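Local coordinates for protein diaminopimelate decarboxylase (Phaeodactylum tricornutum, PDB 7JPJ) that probably catalyses the pyridoxal 5'-phosphate-dependent decarboxylation of diaminopimelate, the final step of bacterial-type lysine biosynthesis, working as an obligate dimer, at residues A[280-285]-A[393-398]; A[289-294]-A[312-317]; A[318-323]-A[399-404]. One frame throughout, in Å; residues are numbered along the deposited sequence.

Interaction 1 (A[280-285]-A[393-398]); sequences PGTYLV and GAYCSG. With SO4 (sulfate ion), chain D.
T282 and Y395 meet over a sulfate ion, which accepts the hydrogen bonds of this contact. Y395 OH donates to SO4 O3 (2.6 Å), and the same oxygen takes the backbone N-H of T282. T282 OG1 lies beside its own backbone N (chi1 -57°) and reaches SO4 O1 at 2.8 Å, while G281 N binds SO4 O2 at 3.1 Å. The loop residues G281 and Y395 and the first residue of helix 282-285, T282, thus form an anion cradle, probably the seat of the cofactor phosphate, as in related fold-type III enzymes.

Van der Waals contacts join the two segments beside the anion. The tyrosine ring presents its edge, with T282 OG1 in the ring plane 3.4 Å from Y395 CE2, and the two side chains cross at about a right angle. A394 CB touches both T282 CA and V285 CG2, the latter at 3.8 Å. V285 O also receives a CA-H...O contact from G393 CA (3.2 Å). A phenylalanine in place of Y395 would probably leave SO4 O3 without its hydroxyl donor, weakening the grip on the anion.

G238 N adds a further bond to the sulfate, and Y395 packs on K60, the predicted cofactor lysine, and on Y404 of the second subunit. V285 rests on helices 34-45 and 65-73, and P280 and V285 touch strand 53-58 of the barrel.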
loop_
_atom_site.group_PDB
_atom_site.type_symbol
_atom_site.label_atom_id
_atom_site.label_comp_id
_atom_site.label_asym_id
_atom_site.label_seq_id
_atom_site.Cartn_x
_atom_site.Cartn_y
_atom_site.Cartn_z
ATOM N N PRO A 280 20.418 9.450 3.168
ATOM C CA PRO A 280 19.961 8.154 3.686
ATOM C C PRO A 280 18.540 8.249 4.225
ATOM O O PRO A 280 18.189 9.198 4.931
ATOM C CB PRO A 280 20.962 7.845 4.804
ATOM C CG PRO A 280 21.365 9.177 5.298
ATOM C CD PRO A 280 21.352 10.102 4.104
ATOM N N GLY A 281 17.723 7.262 3.877
ATOM C CA GLY A 281 16.395 7.149 4.441
ATOM C C GLY A 281 16.287 5.929 5.332
ATOM O O GLY A 281 16.082 6.045 6.545
ATOM N N THR A 282 16.440 4.749 4.725
ATOM C CA THR A 282 16.415 3.503 5.482
ATOM C C THR A 282 17.468 3.502 6.586
ATOM O O THR A 282 17.171 3.187 7.743
ATOM C CB THR A 282 16.627 2.324 4.531
ATOM O OG1 THR A 282 15.621 2.345 3.512
ATOM C CG2 THR A 282 16.556 1.006 5.283
ATOM N N TYR A 283 18.703 3.884 6.250
ATOM C CA TYR A 283 19.810 3.776 7.197
ATOM C C TYR A 283 19.589 4.588 8.468
ATOM O O TYR A 283 20.222 4.299 9.487
ATOM C CB TYR A 283 21.116 4.213 6.529
ATOM C CG TYR A 283 22.356 3.586 7.128
ATOM C CD1 TYR A 283 22.846 2.377 6.649
ATOM C CD2 TYR A 283 23.041 4.203 8.171
ATOM C CE1 TYR A 283 23.983 1.799 7.192
ATOM C CE2 TYR A 283 24.177 3.632 8.720
ATOM C CZ TYR A 283 24.644 2.431 8.226
ATOM O OH TYR A 283 25.773 1.862 8.769
ATOM N N LEU A 284 18.704 5.580 8.439
ATOM C CA LEU A 284 18.524 6.447 9.595
ATOM C C LEU A 284 17.399 6.004 10.521
ATOM O O LEU A 284 17.487 6.235 11.733
ATOM C CB LEU A 284 18.259 7.883 9.135
ATOM C CG LEU A 284 19.475 8.757 8.835
ATOM C CD1 LEU A 284 19.057 9.965 8.023
ATOM C CD2 LEU A 284 20.152 9.196 10.125
ATOM N N VAL A 285 16.350 5.369 9.997
ATOM C CA VAL A 285 15.131 5.174 10.777
ATOM C C VAL A 285 14.662 3.722 10.792
ATOM O O VAL A 285 13.777 3.365 11.579
ATOM C CB VAL A 285 14.003 6.089 10.257
ATOM C CG1 VAL A 285 14.347 7.553 10.485
ATOM C CG2 VAL A 285 13.730 5.822 8.785
ATOM N N GLY A 393 10.717 0.981 10.992
ATOM C CA GLY A 393 10.734 2.424 11.082
ATOM C C GLY A 393 10.907 3.149 9.769
ATOM O O GLY A 393 10.872 4.384 9.738
ATOM N N ALA A 394 11.093 2.414 8.674
ATOM C CA ALA A 394 11.291 2.995 7.355
ATOM C C ALA A 394 10.287 2.392 6.386
ATOM O O ALA A 394 10.191 1.165 6.270
ATOM C CB ALA A 394 12.719 2.760 6.855
ATOM N N TYR A 395 9.535 3.258 5.703
ATOM C CA TYR A 395 8.577 2.842 4.678
ATOM C C TYR A 395 7.531 1.880 5.241
ATOM O O TYR A 395 7.130 0.914 4.589
ATOM C CB TYR A 395 9.294 2.234 3.473
ATOM C CG TYR A 395 10.346 3.151 2.898
ATOM C CD1 TYR A 395 9.986 4.272 2.167
ATOM C CD2 TYR A 395 11.698 2.903 3.096
ATOM C CE1 TYR A 395 10.939 5.119 1.641
ATOM C CE2 TYR A 395 12.661 3.743 2.574
ATOM C CZ TYR A 395 12.275 4.852 1.847
ATOM O OH TYR A 395 13.227 5.698 1.322
ATOM N N CYS A 396 7.087 2.148 6.470
ATOM C CA CYS A 396 5.977 1.411 7.068
ATOM C C CYS A 396 4.861 2.368 7.456
ATOM O O CYS A 396 3.819 2.382 6.798
ATOM C CB CYS A 396 6.459 0.588 8.265
ATOM S SG CYS A 396 7.655 -0.697 7.837
ATOM N N SER A 397 5.044 3.176 8.503
ATOM C CA SER A 397 4.073 4.222 8.800
ATOM C C SER A 397 3.941 5.195 7.633
ATOM O O SER A 397 2.834 5.646 7.314
ATOM C CB SER A 397 4.476 4.966 10.072
ATOM O OG SER A 397 3.575 6.022 10.344
ATOM N N GLY A 398 5.053 5.516 6.974
ATOM C CA GLY A 398 5.018 6.434 5.852
ATOM C C GLY A 398 4.609 5.830 4.525
ATOM O O GLY A 398 4.475 6.570 3.547
HETATM S S SO4 D . 16.847 4.813 1.020
HETATM O O1 SO4 D . 16.856 3.374 1.275
HETATM O O2 SO4 D . 18.127 5.386 1.435
HETATM O O3 SO4 D . 15.767 5.442 1.773
HETATM O O4 SO4 D . 16.632 5.047 -0.405
#

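Interaction 2 (A[289-294]-A[312-317]); sequences GALVSK and LDAGMT
L312 lies against the hydroxyl of S293 from its CB outward. L312 CB lies 3.9 Å from S293 OG and equally far from K294 O, and CG keeps the same distance from the serine oxygen. Both methyls approach from one side, L312 CD1 and L312 CD2 each 3.6 Å from S293 OG. Because L312 CG sits beside its backbone N, anti to the carbonyl carbon (chi1 -46°), the branched end is laid along the serine. The hydroxyl end therefore meets hydrocarbon on this side, and L312 also packs on L387 of strand 386-390.

One residue on, D313 turns back to the strand. D313 OD1 accepts the N-H of K294 at 3.2 Å, a nearly straight bond (168°) that comes from above the carboxylate, 44° out of its plane. S293 CB lies against the same oxygen. The backbone answers with a weak bond from D313 N to K294 O, so K294 is held at both its N-H and its carbonyl by one aspartate. The other carboxylate oxygen, OD2, is bound to T27 OG1, which fixes the rotation of the group.

Past this polar pair the contact becomes apolar. A314 CB touches S293 CB at 4.1 Å and L291 CD2 at 4.3 Å, so that the segment 312-317 crosses the face of the strand carrying L291 and S293, while V292 points to the other face.

Strand 289-300 pairs antiparallel with strand 308-312, and segment 312-317 is where the chain leaves that pairing. The arrangement belongs to the mixed beta-sheet domain that accompanies the TIM-barrel domain in fold-type III decarboxylases.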
loop_
_atom_site.group_PDB
_atom_site.type_symbol
_atom_site.label_atom_id
_atom_site.label_comp_id
_atom_site.label_asym_id
_atom_site.label_seq_id
_atom_site.Cartn_x
_atom_site.Cartn_y
_atom_site.Cartn_z
ATOM N N GLY A 289 12.543 1.835 14.487
ATOM C CA GLY A 289 11.110 1.712 14.649
ATOM C C GLY A 289 10.679 0.260 14.672
ATOM O O GLY A 289 11.310 -0.606 14.070
ATOM N N ALA A 290 9.580 0.009 15.379
ATOM C CA ALA A 290 9.083 -1.348 15.543
ATOM C C ALA A 290 7.569 -1.334 15.655
ATOM O O ALA A 290 6.998 -0.493 16.355
ATOM C CB ALA A 290 9.688 -2.021 16.781
ATOM N N LEU A 291 6.927 -2.272 14.959
ATOM C CA LEU A 291 5.490 -2.471 15.090
ATOM C C LEU A 291 5.205 -3.362 16.293
ATOM O O LEU A 291 5.787 -4.444 16.429
ATOM C CB LEU A 291 4.914 -3.093 13.818
ATOM C CG LEU A 291 3.447 -3.530 13.883
ATOM C CD1 LEU A 291 2.517 -2.326 13.932
ATOM C CD2 LEU A 291 3.095 -4.441 12.720
ATOM N N VAL A 292 4.313 -2.905 17.166
ATOM C CA VAL A 292 3.953 -3.616 18.388
ATOM C C VAL A 292 2.478 -3.981 18.288
ATOM O O VAL A 292 1.613 -3.096 18.279
ATOM C CB VAL A 292 4.233 -2.779 19.642
ATOM C CG1 VAL A 292 3.967 -3.592 20.894
ATOM C CG2 VAL A 292 5.661 -2.268 19.628
ATOM N N SER A 293 2.189 -5.277 18.213
ATOM C CA SER A 293 0.826 -5.772 18.086
ATOM C C SER A 293 0.601 -6.915 19.067
ATOM O O SER A 293 1.530 -7.403 19.716
ATOM C CB SER A 293 0.530 -6.241 16.655
ATOM O OG SER A 293 1.267 -7.410 16.343
ATOM N N LYS A 294 -0.654 -7.344 19.165
ATOM C CA LYS A 294 -1.039 -8.447 20.029
ATOM C C LYS A 294 -1.555 -9.608 19.192
ATOM O O LYS A 294 -2.130 -9.417 18.116
ATOM C CB LYS A 294 -2.106 -8.018 21.048
ATOM C CG LYS A 294 -1.537 -7.727 22.434
ATOM C CD LYS A 294 -2.585 -7.163 23.391
ATOM C CE LYS A 294 -2.048 -5.957 24.161
ATOM N NZ LYS A 294 -1.540 -6.326 25.517
ATOM N N LEU A 312 -2.770 -11.448 14.090
ATOM C CA LEU A 312 -2.542 -10.219 14.833
ATOM C C LEU A 312 -3.734 -9.275 14.698
ATOM O O LEU A 312 -4.688 -9.534 13.961
ATOM C CB LEU A 312 -1.275 -9.520 14.340
ATOM C CG LEU A 312 -0.010 -10.351 14.134
ATOM C CD1 LEU A 312 1.032 -9.517 13.410
ATOM C CD2 LEU A 312 0.531 -10.852 15.465
ATOM N N ASP A 313 -3.669 -8.161 15.430
ATOM C CA ASP A 313 -4.588 -7.046 15.238
ATOM C C ASP A 313 -3.977 -5.955 14.365
ATOM O O ASP A 313 -4.324 -4.777 14.500
ATOM C CB ASP A 313 -5.046 -6.476 16.584
ATOM C CG ASP A 313 -3.900 -5.921 17.419
ATOM O OD1 ASP A 313 -2.722 -6.100 17.044
ATOM O OD2 ASP A 313 -4.189 -5.305 18.469
ATOM N N ALA A 314 -3.064 -6.338 13.475
ATOM C CA ALA A 314 -2.407 -5.422 12.557
ATOM C C ALA A 314 -2.137 -6.171 11.259
ATOM O O ALA A 314 -2.453 -7.355 11.128
ATOM C CB ALA A 314 -1.117 -4.866 13.165
ATOM N N GLY A 315 -1.547 -5.475 10.293
ATOM C CA GLY A 315 -1.227 -6.124 9.030
ATOM C C GLY A 315 -0.704 -5.138 8.008
ATOM O O GLY A 315 -0.045 -4.151 8.355
ATOM N N MET A 316 -1.012 -5.420 6.738
ATOM C CA MET A 316 -0.582 -4.550 5.646
ATOM C C MET A 316 -1.069 -3.115 5.820
ATOM O O MET A 316 -0.502 -2.201 5.210
ATOM C CB MET A 316 -1.067 -5.115 4.313
ATOM C CG MET A 316 -2.493 -5.626 4.363
ATOM S SD MET A 316 -3.171 -5.957 2.733
ATOM C CE MET A 316 -1.909 -7.037 2.057
ATOM N N THR A 317 -2.110 -2.899 6.632
ATOM C CA THR A 317 -2.506 -1.553 7.027
ATOM C C THR A 317 -1.393 -0.816 7.763
ATOM O O THR A 317 -1.404 0.418 7.810
ATOM C CB THR A 317 -3.743 -1.612 7.923
ATOM O OG1 THR A 317 -3.581 -2.668 8.881
ATOM C CG2 THR A 317 -4.994 -1.869 7.104
#

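Interaction 3 (A[318-323]-A[399-404]); sequences DVLRPS and MSTKNY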
loop_
_atom_site.group_PDB
_atom_site.type_symbol
_atom_site.label_atom_id
_atom_site.label_comp_id
_atom_site.label_asym_id
_atom_site.label_seq_id
_atom_site.Cartn_x
_atom_site.Cartn_y
_atom_site.Cartn_z
ATOM N N ASP A 318 -0.443 -1.540 8.339
ATOM C CA ASP A 318 0.612 -0.941 9.144
ATOM C C ASP A 318 2.011 -1.249 8.639
ATOM O O ASP A 318 2.887 -0.382 8.703
ATOM C CB ASP A 318 0.472 -1.404 10.597
ATOM C CG ASP A 318 -0.970 -1.409 11.058
ATOM O OD1 ASP A 318 -1.521 -0.316 11.312
ATOM O OD2 ASP A 318 -1.561 -2.506 11.138
ATOM N N VAL A 319 2.253 -2.460 8.143
ATOM C CA VAL A 319 3.531 -2.828 7.543
ATOM C C VAL A 319 3.227 -3.537 6.228
ATOM O O VAL A 319 2.747 -4.678 6.228
ATOM C CB VAL A 319 4.382 -3.713 8.464
ATOM C CG1 VAL A 319 5.696 -4.060 7.795
ATOM C CG2 VAL A 319 4.639 -3.013 9.791
ATOM N N LEU A 320 3.499 -2.862 5.110
ATOM C CA LEU A 320 3.195 -3.383 3.785
ATOM C C LEU A 320 4.375 -4.084 3.125
ATOM O O LEU A 320 4.165 -4.874 2.199
ATOM C CB LEU A 320 2.707 -2.243 2.879
ATOM C CG LEU A 320 2.404 -2.549 1.411
ATOM C CD1 LEU A 320 1.151 -3.402 1.273
ATOM C CD2 LEU A 320 2.288 -1.264 0.610
ATOM N N ARG A 321 5.598 -3.833 3.594
ATOM C CA ARG A 321 6.778 -4.395 2.940
ATOM C C ARG A 321 6.754 -5.916 2.806
ATOM O O ARG A 321 7.266 -6.419 1.791
ATOM C CB ARG A 321 8.038 -3.925 3.677
ATOM C CG ARG A 321 8.194 -2.409 3.704
ATOM C CD ARG A 321 9.621 -1.965 4.011
ATOM N NE ARG A 321 10.474 -3.065 4.456
ATOM C CZ ARG A 321 11.536 -3.514 3.792
ATOM N NH1 ARG A 321 11.892 -2.958 2.641
ATOM N NH2 ARG A 321 12.244 -4.520 4.282
ATOM N N PRO A 322 6.212 -6.698 3.752
ATOM C CA PRO A 322 6.076 -8.142 3.487
ATOM C C PRO A 322 5.205 -8.458 2.285
ATOM O O PRO A 322 5.572 -9.320 1.477
ATOM C CB PRO A 322 5.462 -8.677 4.788
ATOM C CG PRO A 322 5.921 -7.737 5.822
ATOM C CD PRO A 322 5.941 -6.386 5.166
ATOM N N SER A 323 4.057 -7.788 2.141
ATOM C CA SER A 323 3.191 -8.050 0.993
ATOM C C SER A 323 3.760 -7.473 -0.295
ATOM O O SER A 323 3.572 -8.057 -1.367
ATOM C CB SER A 323 1.791 -7.481 1.234
ATOM O OG SER A 323 1.156 -8.107 2.331
ATOM N N MET A 399 4.411 4.513 4.461
ATOM C CA MET A 399 3.998 3.869 3.220
ATOM C C MET A 399 3.295 2.550 3.511
ATOM O O MET A 399 3.915 1.481 3.493
ATOM C CB MET A 399 5.201 3.653 2.297
ATOM C CG MET A 399 4.906 2.835 1.046
ATOM S SD MET A 399 6.374 2.048 0.361
ATOM C CE MET A 399 6.123 0.363 0.912
ATOM N N SER A 400 2.000 2.617 3.797
ATOM C CA SER A 400 1.202 1.435 4.069
ATOM C C SER A 400 -0.202 1.673 3.539
ATOM O O SER A 400 -0.547 2.774 3.103
ATOM C CB SER A 400 1.166 1.110 5.569
ATOM O OG SER A 400 0.559 2.159 6.307
ATOM N N THR A 401 -1.018 0.628 3.582
ATOM C CA THR A 401 -2.415 0.733 3.164
ATOM C C THR A 401 -3.309 0.992 4.375
ATOM O O THR A 401 -4.157 0.184 4.750
ATOM C CB THR A 401 -2.840 -0.523 2.409
ATOM O OG1 THR A 401 -2.588 -1.679 3.216
ATOM C CG2 THR A 401 -2.065 -0.643 1.113
ATOM N N LYS A 402 -3.090 2.152 4.991
ATOM C CA LYS A 402 -3.914 2.574 6.113
ATOM C C LYS A 402 -5.373 2.688 5.685
ATOM O O LYS A 402 -5.685 2.998 4.531
ATOM C CB LYS A 402 -3.419 3.914 6.662
ATOM C CG LYS A 402 -3.622 5.083 5.711
ATOM C CD LYS A 402 -3.090 6.384 6.286
ATOM C CE LYS A 402 -1.612 6.547 5.989
ATOM N NZ LYS A 402 -1.112 7.896 6.373
ATOM N N ASN A 403 -6.270 2.406 6.628
ATOM C CA ASN A 403 -7.720 2.505 6.495
ATOM C C ASN A 403 -8.314 1.447 5.569
ATOM O O ASN A 403 -9.532 1.449 5.355
ATOM C CB ASN A 403 -8.163 3.902 6.034
ATOM C CG ASN A 403 -7.610 5.006 6.920
ATOM O OD1 ASN A 403 -7.204 6.063 6.439
ATOM N ND2 ASN A 403 -7.586 4.759 8.223
ATOM N N TYR A 404 -7.504 0.548 5.012
ATOM C CA TYR A 404 -8.044 -0.647 4.381
ATOM C C TYR A 404 -8.783 -1.477 5.422
ATOM O O TYR A 404 -8.313 -1.637 6.553
ATOM C CB TYR A 404 -6.915 -1.464 3.750
ATOM C CG TYR A 404 -7.372 -2.704 3.016
ATOM C CD1 TYR A 404 -8.522 -2.692 2.239
ATOM C CD2 TYR A 404 -6.646 -3.887 3.095
ATOM C CE1 TYR A 404 -8.941 -3.821 1.564
ATOM C CE2 TYR A 404 -7.056 -5.023 2.421
ATOM C CZ TYR A 404 -8.207 -4.984 1.658
ATOM O OH TYR A 404 -8.624 -6.110 0.985
#
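L320 carries most of this contact, lying with its CB against the backbone of M399 and S400 and spreading its two methyls toward M399 and T401. L320 CB is 4.0 Å from M399 O and 4.1 Å from S400 CA. From there CG runs anti to the backbone N (chi1 177°), which sends L320 CD1 toward T401 CG2 and L320 CD2 toward M399 CE, each pair 4.2 Å apart. The methionine meets the leucine at about a right angle; its chain is extended at first and then bends at the thioether (chi3 103°), bringing its terminal methyl round to L320. The same methyl brushes the aliphatic part of the neighbouring arginine, with M399 CE 4.4 Å from R321 CG. Next to L320, S400 CB rests 3.9 Å from D318 O.

The loop then folds into a type II beta turn from T401 to Y404, closed by a weak bond from Y404 N to T401 O, with N403 in the left-handed backbone region. This turn lies at the dimer interface: L320 packs on T401 of the second subunit, M399 on Y404 of that subunit, and K402 NZ bonds to N403 OD1 of the same partner chain. The leucine thus packs against residues of both subunits.

Further out, polar bonds set the backbones. S400 OG is tied to T317 O, D318 O accepts the hydroxyl of Y30, and D318 OD2 takes the N-H of G315, linking two residues of the loop ahead of helix 321-325. R321, which with R243 lines the D-lysine pocket, has its NE weakly bonded to H329 NE2.

Interactions 1 and 3 share a single loop, 393-404, and alternate along the chain with centres 14 Å apart. They touch where Y395 O meets R321 CG at 3.6 Å and C396 SG meets V319 CG1 at 3.9 Å, so the sulfate cradle and R321 adjoin, and both border the D-lysine. The side chains of T282 and R321 each lie about 4 Å from the D-lysine, and that of Y395 about 3 Å from that of K60 (nearest atoms). Interaction 2 stands away from the pocket, 10 Å from interaction 3 between centres; T401 OG1 joins them through a weak bond to M316 O, 2.9 Å. Interactions 1 and 3 both reach the second subunit.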